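Local atomic coordinates of inositol monophosphatase family protein (Staphylococcus aureus subsp. aureus MSSA476, PDB entry 4I3Y), a protein that probably hydrolyses inositol monophosphates to inositol and phosphate in a magnesium-dependent reaction that lithium inhibits. Residues A[107-121]-A[125-139]. Residues are numbered along the deposited sequence; the frame is centred on the assembly and turned at random.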
ATOM      1  N   GLU A 107      -9.514  -2.873   1.899  1.00 14.14           N
ATOM      2  CA  GLU A 107      -8.615  -1.819   2.247  1.00 15.00           C
ATOM      3  C   GLU A 107      -8.059  -1.321   0.935  1.00 14.56           C
ATOM      4  O   GLU A 107      -8.124  -2.035  -0.066  1.00 13.10           O
ATOM      5  CB  GLU A 107      -7.461  -2.332   3.121  1.00 16.81           C
ATOM      6  CG  GLU A 107      -6.653  -1.192   3.700  1.00 18.68           C
ATOM      7  CD  GLU A 107      -5.685  -1.626   4.788  1.00 19.59           C
ATOM      8  OE1 GLU A 107      -5.751  -2.763   5.279  1.00 19.62           O
ATOM      9  OE2 GLU A 107      -4.871  -0.785   5.195  1.00 18.80           O
ATOM     10  N   ASP A 108      -7.490  -0.130   0.941  1.00 13.20           N
ATOM     11  CA  ASP A 108      -6.865   0.386  -0.320  1.00 13.80           C
ATOM     12  C   ASP A 108      -7.859   0.541  -1.463  1.00 13.09           C
ATOM     13  O   ASP A 108      -7.593   0.122  -2.623  1.00 13.44           O
ATOM     14  CB  ASP A 108      -5.628  -0.445  -0.742  1.00 13.39           C
ATOM     15  CG  ASP A 108      -4.484  -0.272   0.250  1.00 15.26           C
ATOM     16  OD1 ASP A 108      -4.530   0.736   0.997  1.00 16.31           O
ATOM     17  OD2 ASP A 108      -3.545  -1.085   0.282  1.00 15.47           O
ATOM     18  N   TYR A 109      -8.965   1.207  -1.166  1.00 12.57           N
ATOM     19  CA  TYR A 109      -9.921   1.560  -2.244  1.00 13.08           C
ATOM     20  C   TYR A 109     -10.494   2.934  -1.890  1.00 13.44           C
ATOM     21  O   TYR A 109     -10.424   3.333  -0.750  1.00 13.43           O
ATOM     22  CB  TYR A 109     -11.016   0.460  -2.495  1.00 12.61           C
ATOM     23  CG  TYR A 109     -11.877   0.243  -1.289  1.00 13.22           C
ATOM     24  CD1 TYR A 109     -13.043   1.002  -1.077  1.00 13.41           C
ATOM     25  CD2 TYR A 109     -11.489  -0.621  -0.282  1.00 13.08           C
ATOM     26  CE1 TYR A 109     -13.811   0.872   0.077  1.00 12.05           C
ATOM     27  CE2 TYR A 109     -12.279  -0.767   0.879  1.00 12.95           C
ATOM     28  CZ  TYR A 109     -13.428  -0.018   1.050  1.00 13.12           C
ATOM     29  OH  TYR A 109     -14.201  -0.178   2.212  1.00 11.67           O
ATOM     30  N   CYS A 110     -11.110   3.633  -2.858  1.00 13.50           N
ATOM     31  CA  CYS A 110     -11.594   4.955  -2.638  1.00 12.78           C
ATOM     32  C   CYS A 110     -12.836   5.209  -3.497  1.00 13.56           C
ATOM     33  O   CYS A 110     -13.225   4.376  -4.348  1.00 13.20           O
ATOM     34  CB  CYS A 110     -10.465   5.976  -2.990  1.00 13.21           C
ATOM     35  SG  CYS A 110      -9.860   5.868  -4.720  1.00 13.27           S
ATOM     36  N   ILE A 111     -13.471   6.341  -3.243  1.00 13.15           N
ATOM     37  CA  ILE A 111     -14.575   6.795  -4.063  1.00 14.08           C
ATOM     38  C   ILE A 111     -14.037   8.037  -4.785  1.00 13.50           C
ATOM     39  O   ILE A 111     -13.439   8.908  -4.139  1.00 14.90           O
ATOM     40  CB  ILE A 111     -15.780   7.178  -3.191  1.00 14.23           C
ATOM     41  CG1 ILE A 111     -16.258   6.006  -2.373  1.00 14.21           C
ATOM     42  CG2 ILE A 111     -16.954   7.736  -4.021  1.00 13.36           C
ATOM     43  CD1 ILE A 111     -17.371   6.410  -1.403  1.00 14.47           C
ATOM     44  N   ILE A 112     -14.216   8.099  -6.107  1.00 13.31           N
ATOM     45  CA  ILE A 112     -13.767   9.239  -6.889  1.00 14.10           C
ATOM     46  C   ILE A 112     -14.934  10.115  -7.436  1.00 14.61           C
ATOM     47  O   ILE A 112     -15.868   9.627  -8.145  1.00 13.97           O
ATOM     48  CB  ILE A 112     -12.813   8.831  -8.047  1.00 14.71           C
ATOM     49  CG1 ILE A 112     -11.653   8.010  -7.454  1.00 14.59           C
ATOM     50  CG2 ILE A 112     -12.303  10.072  -8.826  1.00 12.88           C
ATOM     51  CD1 ILE A 112     -10.625   7.479  -8.458  1.00 14.30           C
ATOM     52  N   LEU A 113     -14.843  11.413  -7.166  1.00 13.65           N
ATOM     53  CA  LEU A 113     -15.858  12.357  -7.737  1.00 14.23           C
ATOM     54  C   LEU A 113     -15.207  13.558  -8.325  1.00 13.76           C
ATOM     55  O   LEU A 113     -14.255  14.084  -7.735  1.00 14.70           O
ATOM     56  CB  LEU A 113     -16.809  12.880  -6.645  1.00 14.03           C
ATOM     57  CG  LEU A 113     -17.996  12.000  -6.352  1.00 17.10           C
ATOM     58  CD1 LEU A 113     -18.665  12.428  -5.031  1.00 17.10           C
ATOM     59  CD2 LEU A 113     -19.006  11.951  -7.521  1.00 16.88           C
ATOM     60  N   ALA A 114     -15.724  14.043  -9.461  1.00 14.27           N
ATOM     61  CA  ALA A 114     -15.173  15.241 -10.066  1.00 15.52           C
ATOM     62  C   ALA A 114     -16.300  15.977 -10.824  1.00 17.77           C
ATOM     63  O   ALA A 114     -17.097  15.345 -11.560  1.00 18.01           O
ATOM     64  CB  ALA A 114     -14.013  14.911 -11.010  1.00 14.22           C
ATOM     65  N   TYR A 115     -16.350  17.296 -10.582  1.00 17.32           N
ATOM     66  CA  TYR A 115     -17.314  18.190 -11.190  1.00 17.62           C
ATOM     67  C   TYR A 115     -16.616  19.141 -12.196  1.00 17.43           C
ATOM     68  O   TYR A 115     -15.641  19.864 -11.878  1.00 17.53           O
ATOM     69  CB  TYR A 115     -18.034  18.991 -10.101  1.00 17.57           C
ATOM     70  CG  TYR A 115     -18.842  20.177 -10.591  1.00 17.74           C
ATOM     71  CD1 TYR A 115     -19.955  19.991 -11.430  1.00 18.77           C
ATOM     72  CD2 TYR A 115     -18.508  21.507 -10.189  1.00 20.38           C
ATOM     73  CE1 TYR A 115     -20.735  21.091 -11.865  1.00 22.45           C
ATOM     74  CE2 TYR A 115     -19.267  22.627 -10.616  1.00 20.44           C
ATOM     75  CZ  TYR A 115     -20.384  22.424 -11.440  1.00 24.41           C
ATOM     76  OH  TYR A 115     -21.128  23.514 -11.897  1.00 24.29           O
ATOM     77  N   PHE A 116     -17.195  19.194 -13.373  1.00 15.98           N
ATOM     78  CA  PHE A 116     -16.650  19.952 -14.472  1.00 18.93           C
ATOM     79  C   PHE A 116     -17.740  20.927 -14.901  1.00 18.65           C
ATOM     80  O   PHE A 116     -18.894  20.526 -15.123  1.00 17.82           O
ATOM     81  CB  PHE A 116     -16.315  19.025 -15.678  1.00 18.52           C
ATOM     82  CG  PHE A 116     -15.185  18.088 -15.405  1.00 19.99           C
ATOM     83  CD1 PHE A 116     -13.876  18.447 -15.739  1.00 18.66           C
ATOM     84  CD2 PHE A 116     -15.419  16.889 -14.755  1.00 18.96           C
ATOM     85  CE1 PHE A 116     -12.819  17.609 -15.457  1.00 20.61           C
ATOM     86  CE2 PHE A 116     -14.354  16.036 -14.472  1.00 20.45           C
ATOM     87  CZ  PHE A 116     -13.063  16.392 -14.812  1.00 19.93           C
ATOM     88  N   TYR A 117     -17.351  22.182 -14.999  1.00 21.06           N
ATOM     89  CA  TYR A 117     -18.291  23.238 -15.379  1.00 25.03           C
ATOM     90  C   TYR A 117     -17.889  23.733 -16.776  1.00 24.87           C
ATOM     91  O   TYR A 117     -16.797  24.295 -16.942  1.00 23.45           O
ATOM     92  CB  TYR A 117     -18.288  24.392 -14.358  1.00 25.46           C
ATOM     93  CG  TYR A 117     -19.119  25.587 -14.845  1.00 31.29           C
ATOM     94  CD1 TYR A 117     -20.498  25.470 -14.993  1.00 28.46           C
ATOM     95  CD2 TYR A 117     -18.510  26.807 -15.217  1.00 33.15           C
ATOM     96  CE1 TYR A 117     -21.260  26.524 -15.452  1.00 31.64           C
ATOM     97  CE2 TYR A 117     -19.278  27.873 -15.689  1.00 35.59           C
ATOM     98  CZ  TYR A 117     -20.655  27.706 -15.813  1.00 34.30           C
ATOM     99  OH  TYR A 117     -21.476  28.722 -16.264  1.00 44.68           O
ATOM    100  N   GLU A 118     -18.745  23.490 -17.779  1.00 26.98           N
ATOM    101  CA  GLU A 118     -18.383  23.787 -19.190  1.00 25.83           C
ATOM    102  C   GLU A 118     -16.993  23.270 -19.449  1.00 28.23           C
ATOM    103  O   GLU A 118     -16.093  24.027 -19.835  1.00 27.30           O
ATOM    104  CB  GLU A 118     -18.460  25.276 -19.513  1.00 26.10           C
ATOM    105  CG  GLU A 118     -19.796  25.864 -19.142  1.00 27.08           C
ATOM    106  CD  GLU A 118     -19.952  27.312 -19.543  1.00 33.02           C
ATOM    107  OE1 GLU A 118     -18.958  28.074 -19.654  1.00 40.42           O
ATOM    108  OE2 GLU A 118     -21.104  27.680 -19.767  1.00 30.48           O
ATOM    109  N   GLY A 119     -16.812  21.986 -19.154  1.00 26.17           N
ATOM    110  CA  GLY A 119     -15.511  21.323 -19.296  1.00 28.10           C
ATOM    111  C   GLY A 119     -14.290  21.709 -18.434  1.00 28.66           C
ATOM    112  O   GLY A 119     -13.203  21.159 -18.638  1.00 28.50           O
ATOM    113  N   LYS A 120     -14.442  22.626 -17.477  1.00 26.47           N
ATOM    114  CA  LYS A 120     -13.323  23.006 -16.614  1.00 23.80           C
ATOM    115  C   LYS A 120     -13.529  22.377 -15.215  1.00 22.52           C
ATOM    116  O   LYS A 120     -14.623  22.466 -14.625  1.00 22.06           O
ATOM    117  CB  LYS A 120     -13.160  24.529 -16.523  1.00 25.55           C
ATOM    118  CG  LYS A 120     -12.068  24.976 -15.562  1.00 27.09           C
ATOM    119  CD  LYS A 120     -11.548  26.370 -15.873  1.00 29.17           C
ATOM    120  CE  LYS A 120     -12.497  27.448 -15.422  1.00 25.04           C
ATOM    121  NZ  LYS A 120     -11.769  28.721 -15.089  1.00 25.36           N
ATOM    122  N   PRO A 121     -12.501  21.672 -14.728  1.00 18.93           N
ATOM    123  CA  PRO A 121     -12.529  21.036 -13.379  1.00 18.75           C
ATOM    124  C   PRO A 121     -12.716  22.156 -12.329  1.00 18.03           C
ATOM    125  O   PRO A 121     -11.900  23.089 -12.292  1.00 18.26           O
ATOM    126  CB  PRO A 121     -11.086  20.476 -13.214  1.00 15.90           C
ATOM    127  CG  PRO A 121     -10.519  20.412 -14.566  1.00 17.21           C
ATOM    128  CD  PRO A 121     -11.184  21.539 -15.382  1.00 16.84           C
ATOM    129  N   TYR A 125     -12.766  14.995  -5.712  1.00 14.46           N
ATOM    130  CA  TYR A 125     -12.818  14.273  -4.476  1.00 13.95           C
ATOM    131  C   TYR A 125     -12.246  12.877  -4.670  1.00 13.94           C
ATOM    132  O   TYR A 125     -12.656  12.184  -5.624  1.00 13.23           O
ATOM    133  CB  TYR A 125     -14.296  14.101  -3.994  1.00 15.03           C
ATOM    134  CG  TYR A 125     -14.968  15.434  -3.768  1.00 15.46           C
ATOM    135  CD1 TYR A 125     -14.771  16.142  -2.572  1.00 16.71           C
ATOM    136  CD2 TYR A 125     -15.700  16.034  -4.787  1.00 15.69           C
ATOM    137  CE1 TYR A 125     -15.334  17.405  -2.392  1.00 18.10           C
ATOM    138  CE2 TYR A 125     -16.216  17.298  -4.660  1.00 15.72           C
ATOM    139  CZ  TYR A 125     -16.066  17.960  -3.445  1.00 17.22           C
ATOM    140  OH  TYR A 125     -16.640  19.161  -3.323  1.00 15.74           O
ATOM    141  N   VAL A 126     -11.359  12.478  -3.731  1.00 13.48           N
ATOM    142  CA  VAL A 126     -10.875  11.104  -3.579  1.00 12.76           C
ATOM    143  C   VAL A 126     -11.042  10.698  -2.121  1.00 12.87           C
ATOM    144  O   VAL A 126     -10.312  11.172  -1.227  1.00 12.07           O
ATOM    145  CB  VAL A 126      -9.421  10.884  -4.032  1.00 12.50           C
ATOM    146  CG1 VAL A 126      -9.072   9.391  -3.869  1.00 13.15           C
ATOM    147  CG2 VAL A 126      -9.229  11.309  -5.499  1.00 12.32           C
ATOM    148  N   TYR A 127     -12.022   9.831  -1.882  1.00 12.17           N
ATOM    149  CA  TYR A 127     -12.309   9.452  -0.495  1.00 13.36           C
ATOM    150  C   TYR A 127     -11.704   8.123  -0.201  1.00 13.35           C
ATOM    151  O   TYR A 127     -12.285   7.073  -0.604  1.00 13.38           O
ATOM    152  CB  TYR A 127     -13.839   9.407  -0.187  1.00 11.70           C
ATOM    153  CG  TYR A 127     -14.175   9.230   1.292  1.00 13.70           C
ATOM    154  CD1 TYR A 127     -13.255   9.574   2.301  1.00 12.89           C
ATOM    155  CD2 TYR A 127     -15.449   8.745   1.688  1.00 12.57           C
ATOM    156  CE1 TYR A 127     -13.561   9.402   3.637  1.00 12.55           C
ATOM    157  CE2 TYR A 127     -15.771   8.549   3.039  1.00 12.45           C
ATOM    158  CZ  TYR A 127     -14.830   8.884   3.988  1.00 12.92           C
ATOM    159  OH  TYR A 127     -15.149   8.718   5.286  1.00 13.34           O
ATOM    160  N   ASP A 128     -10.595   8.159   0.538  1.00 12.83           N
ATOM    161  CA  ASP A 128      -9.972   6.928   1.036  1.00 14.02           C
ATOM    162  C   ASP A 128     -10.777   6.473   2.241  1.00 15.54           C
ATOM    163  O   ASP A 128     -10.500   6.888   3.374  1.00 15.20           O
ATOM    164  CB  ASP A 128      -8.546   7.253   1.409  1.00 15.28           C
ATOM    165  CG  ASP A 128      -7.776   6.066   1.975  1.00 16.31           C
ATOM    166  OD1 ASP A 128      -8.332   5.050   2.315  1.00 17.12           O
ATOM    167  OD2 ASP A 128      -6.574   6.206   2.109  1.00 17.44           O
ATOM    168  N   TYR A 129     -11.809   5.669   1.982  1.00 14.77           N
ATOM    169  CA  TYR A 129     -12.777   5.373   3.020  1.00 15.37           C
ATOM    170  C   TYR A 129     -12.149   4.462   4.110  1.00 16.29           C
ATOM    171  O   TYR A 129     -12.367   4.707   5.301  1.00 17.44           O
ATOM    172  CB  TYR A 129     -14.079   4.791   2.468  1.00 15.26           C
ATOM    173  CG  TYR A 129     -14.865   4.078   3.551  1.00 15.44           C
ATOM    174  CD1 TYR A 129     -15.633   4.805   4.462  1.00 16.05           C
ATOM    175  CD2 TYR A 129     -14.771   2.716   3.715  1.00 14.96           C
ATOM    176  CE1 TYR A 129     -16.306   4.180   5.482  1.00 16.42           C
ATOM    177  CE2 TYR A 129     -15.441   2.077   4.727  1.00 15.43           C
ATOM    178  CZ  TYR A 129     -16.210   2.842   5.596  1.00 16.42           C
ATOM    179  OH  TYR A 129     -16.840   2.272   6.631  1.00 18.27           O
ATOM    180  N   PRO A 130     -11.358   3.437   3.721  1.00 15.86           N
ATOM    181  CA  PRO A 130     -10.811   2.550   4.790  1.00 16.51           C
ATOM    182  C   PRO A 130     -10.010   3.343   5.835  1.00 17.69           C
ATOM    183  O   PRO A 130      -9.956   2.950   7.023  1.00 17.35           O
ATOM    184  CB  PRO A 130      -9.905   1.572   4.020  1.00 14.68           C
ATOM    185  CG  PRO A 130     -10.553   1.532   2.644  1.00 14.89           C
ATOM    186  CD  PRO A 130     -10.950   2.968   2.376  1.00 15.23           C
ATOM    187  N   HIS A 131      -9.422   4.468   5.427  1.00 18.16           N
ATOM    188  CA  HIS A 131      -8.615   5.215   6.373  1.00 18.99           C
ATOM    189  C   HIS A 131      -9.265   6.535   6.743  1.00 19.05           C
ATOM    190  O   HIS A 131      -8.634   7.331   7.397  1.00 18.29           O
ATOM    191  CB  HIS A 131      -7.142   5.336   5.933  1.00 23.22           C
ATOM    192  CG  HIS A 131      -6.409   4.039   6.063  1.00 28.77           C
ATOM    193  ND1 HIS A 131      -6.027   3.285   4.973  1.00 35.42           N
ATOM    194  CD2 HIS A 131      -6.128   3.287   7.151  1.00 31.46           C
ATOM    195  CE1 HIS A 131      -5.473   2.158   5.384  1.00 36.25           C
ATOM    196  NE2 HIS A 131      -5.534   2.129   6.705  1.00 41.50           N
ATOM    197  N   LYS A 132     -10.542   6.708   6.382  1.00 18.78           N
ATOM    198  CA  LYS A 132     -11.319   7.964   6.612  1.00 19.94           C
ATOM    199  C   LYS A 132     -10.499   9.231   6.271  1.00 18.93           C
ATOM    200  O   LYS A 132     -10.379  10.130   7.061  1.00 17.64           O
ATOM    201  CB  LYS A 132     -11.903   7.996   8.064  1.00 20.66           C
ATOM    202  CG  LYS A 132     -12.489   6.653   8.515  1.00 20.99           C
ATOM    203  CD  LYS A 132     -13.902   6.431   8.004  1.00 21.71           C
ATOM    204  CE  LYS A 132     -14.380   5.016   8.350  1.00 26.55           C
ATOM    205  NZ  LYS A 132     -13.382   3.950   7.959  1.00 24.83           N
ATOM    206  N   LYS A 133      -9.934   9.276   5.067  1.00 18.04           N
ATOM    207  CA  LYS A 133      -9.182  10.429   4.586  1.00 18.13           C
ATOM    208  C   LYS A 133      -9.857  10.929   3.320  1.00 16.57           C
ATOM    209  O   LYS A 133      -9.797  10.257   2.283  1.00 16.35           O
ATOM    210  CB  LYS A 133      -7.677  10.066   4.333  1.00 18.60           C
ATOM    211  CG  LYS A 133      -6.849   9.884   5.634  1.00 20.76           C
ATOM    212  CD  LYS A 133      -5.327   9.655   5.453  1.00 23.13           C
ATOM    213  CE  LYS A 133      -4.991   8.194   5.164  1.00 28.25           C
ATOM    214  NZ  LYS A 133      -3.563   7.763   4.860  1.00 30.58           N
ATOM    215  N   LEU A 134     -10.501  12.096   3.430  1.00 16.51           N
ATOM    216  CA  LEU A 134     -11.185  12.769   2.328  1.00 14.83           C
ATOM    217  C   LEU A 134     -10.219  13.742   1.668  1.00 14.60           C
ATOM    218  O   LEU A 134      -9.863  14.790   2.227  1.00 15.66           O
ATOM    219  CB  LEU A 134     -12.466  13.490   2.798  1.00 15.00           C
ATOM    220  CG  LEU A 134     -13.228  14.239   1.673  1.00 15.37           C
ATOM    221  CD1 LEU A 134     -13.592  13.305   0.531  1.00 14.46           C
ATOM    222  CD2 LEU A 134     -14.552  14.805   2.207  1.00 16.10           C
ATOM    223  N   TYR A 135      -9.689  13.343   0.499  1.00 13.64           N
ATOM    224  CA  TYR A 135      -8.908  14.274  -0.301  1.00 12.64           C
ATOM    225  C   TYR A 135      -9.909  15.129  -1.105  1.00 11.71           C
ATOM    226  O   TYR A 135     -10.797  14.587  -1.787  1.00 12.91           O
ATOM    227  CB  TYR A 135      -7.907  13.578  -1.231  1.00 11.53           C
ATOM    228  CG  TYR A 135      -6.912  12.698  -0.478  1.00 11.61           C
ATOM    229  CD1 TYR A 135      -5.705  13.245  -0.044  1.00 12.01           C
ATOM    230  CD2 TYR A 135      -7.183  11.356  -0.181  1.00 10.99           C
ATOM    231  CE1 TYR A 135      -4.777  12.478   0.668  1.00 13.14           C
ATOM    232  CE2 TYR A 135      -6.246  10.570   0.550  1.00 12.78           C
ATOM    233  CZ  TYR A 135      -5.034  11.156   0.944  1.00 12.07           C
ATOM    234  OH  TYR A 135      -4.073  10.496   1.663  1.00 13.86           O
ATOM    235  N   LYS A 136      -9.739  16.446  -1.072  1.00 11.22           N
ATOM    236  CA  LYS A 136     -10.590  17.277  -1.942  1.00 12.43           C
ATOM    237  C   LYS A 136      -9.793  18.413  -2.540  1.00 13.62           C
ATOM    238  O   LYS A 136      -8.804  18.856  -1.944  1.00 14.11           O
ATOM    239  CB  LYS A 136     -11.808  17.811  -1.181  1.00 11.75           C
ATOM    240  CG  LYS A 136     -11.459  18.823  -0.091  1.00 13.16           C
ATOM    241  CD  LYS A 136     -12.749  19.355   0.559  1.00 14.52           C
ATOM    242  CE  LYS A 136     -12.448  20.536   1.510  1.00 14.94           C
ATOM    243  NZ  LYS A 136     -13.750  20.976   2.088  1.00 15.61           N
ATOM    244  N   ALA A 137     -10.222  18.840  -3.727  1.00 14.29           N
ATOM    245  CA  ALA A 137      -9.651  19.969  -4.443  1.00 15.16           C
ATOM    246  C   ALA A 137     -10.809  20.917  -4.831  1.00 16.33           C
ATOM    247  O   ALA A 137     -11.852  20.469  -5.345  1.00 15.94           O
ATOM    248  CB  ALA A 137      -8.932  19.477  -5.664  1.00 12.93           C
ATOM    249  N   ILE A 138     -10.626  22.215  -4.526  1.00 18.34           N
ATOM    250  CA  ILE A 138     -11.623  23.250  -4.816  1.00 16.81           C
ATOM    251  C   ILE A 138     -10.977  24.426  -5.482  1.00 16.23           C
ATOM    252  O   ILE A 138     -10.076  25.046  -4.892  1.00 17.32           O
ATOM    253  CB  ILE A 138     -12.297  23.804  -3.544  1.00 18.66           C
ATOM    254  CG1 ILE A 138     -13.102  22.708  -2.856  1.00 18.80           C
ATOM    255  CG2 ILE A 138     -13.137  25.067  -3.884  1.00 16.46           C
ATOM    256  CD1 ILE A 138     -12.471  22.271  -1.580  1.00 19.91           C
ATOM    257  N   ARG A 139     -11.418  24.724  -6.710  1.00 16.24           N
ATOM    258  CA  ARG A 139     -10.807  25.785  -7.527  1.00 16.86           C
ATOM    259  C   ARG A 139     -10.954  27.099  -6.764  1.00 17.79           C
ATOM    260  O   ARG A 139     -12.049  27.450  -6.408  1.00 17.53           O
ATOM    261  CB  ARG A 139     -11.500  25.837  -8.885  1.00 17.20           C
ATOM    262  CG  ARG A 139     -11.048  26.863  -9.921  1.00 20.03           C
ATOM    263  CD  ARG A 139     -11.330  26.244 -11.319  1.00 23.49           C
ATOM    264  NE  ARG A 139     -10.061  26.389 -11.950  1.00 22.90           N
ATOM    265  CZ  ARG A 139      -9.291  25.539 -12.570  1.00 22.53           C
ATOM    266  NH1 ARG A 139      -9.596  24.312 -12.966  1.00 22.93           N
ATOM    267  NH2 ARG A 139      -8.162  26.066 -12.913  1.00 28.10           N
TER
HETATM  268  O   HOH W   1      -7.133   2.466   2.146  1.00 18.69           O
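Ile111 and Leu113 pair with Tyr127 and Tyr125 through four backbone hydrogen bonds, which define the antiparallel ladder between strand 110-117 and the 125-128 part of strand 120-128; their axes approach to 4.5 Å. The bond from Tyr127 N to Ile111 O is 2.8 Å long and nearly straight, whereas its return, Ile111 N to Tyr127 O, is 3.0 Å and bends to 150°. Between these pairs Ile112 faces Val126 as a non-hydrogen-bonded pair.

Apolar contacts follow the two faces of the sheet. On that of Leu113 and Tyr125, CB of Leu113 meets CD2 of Tyr125 at 3.8 Å, while the phenol reaches Asp16 of helix 12-35. On the other, Cys110 SG touches Val126 CG1 at 3.7 Å. Beyond the ladder, Tyr109 CG lies between backbone N and carbonyl carbon (chi1 62°), turning a ring face to Pro130 CG, 3.7 Å from the centroid and 26° off the normal, a CH-pi contact; Tyr109 OH meets the Tyr129 ring at its edge.

Polar groups hold both ends. One water accepts from Asp108 N, donates to Asp128 OD1 and bonds His131 ND1 of the turn Tyr129-Lys132. At the far end Arg139 NH1 donates almost straight to Pro121 O (2.7 Å), within the planes of both the guanidinium and the carbonyl; Lys120 CG lies over a guanidinium face. Glu224 takes NH2 in a salt bridge.

Asp108 OD2 salt-bridges Arg197, Glu107 OE1 hydrogen-bonds Gln202, and His131 stacks on His131, all of the second subunit: hairpin 110-117/120-128, beside strand 89-97 with magnesium-binding Asp94 and Ile96, thus meets the dimer partner at its water-bridged loop end.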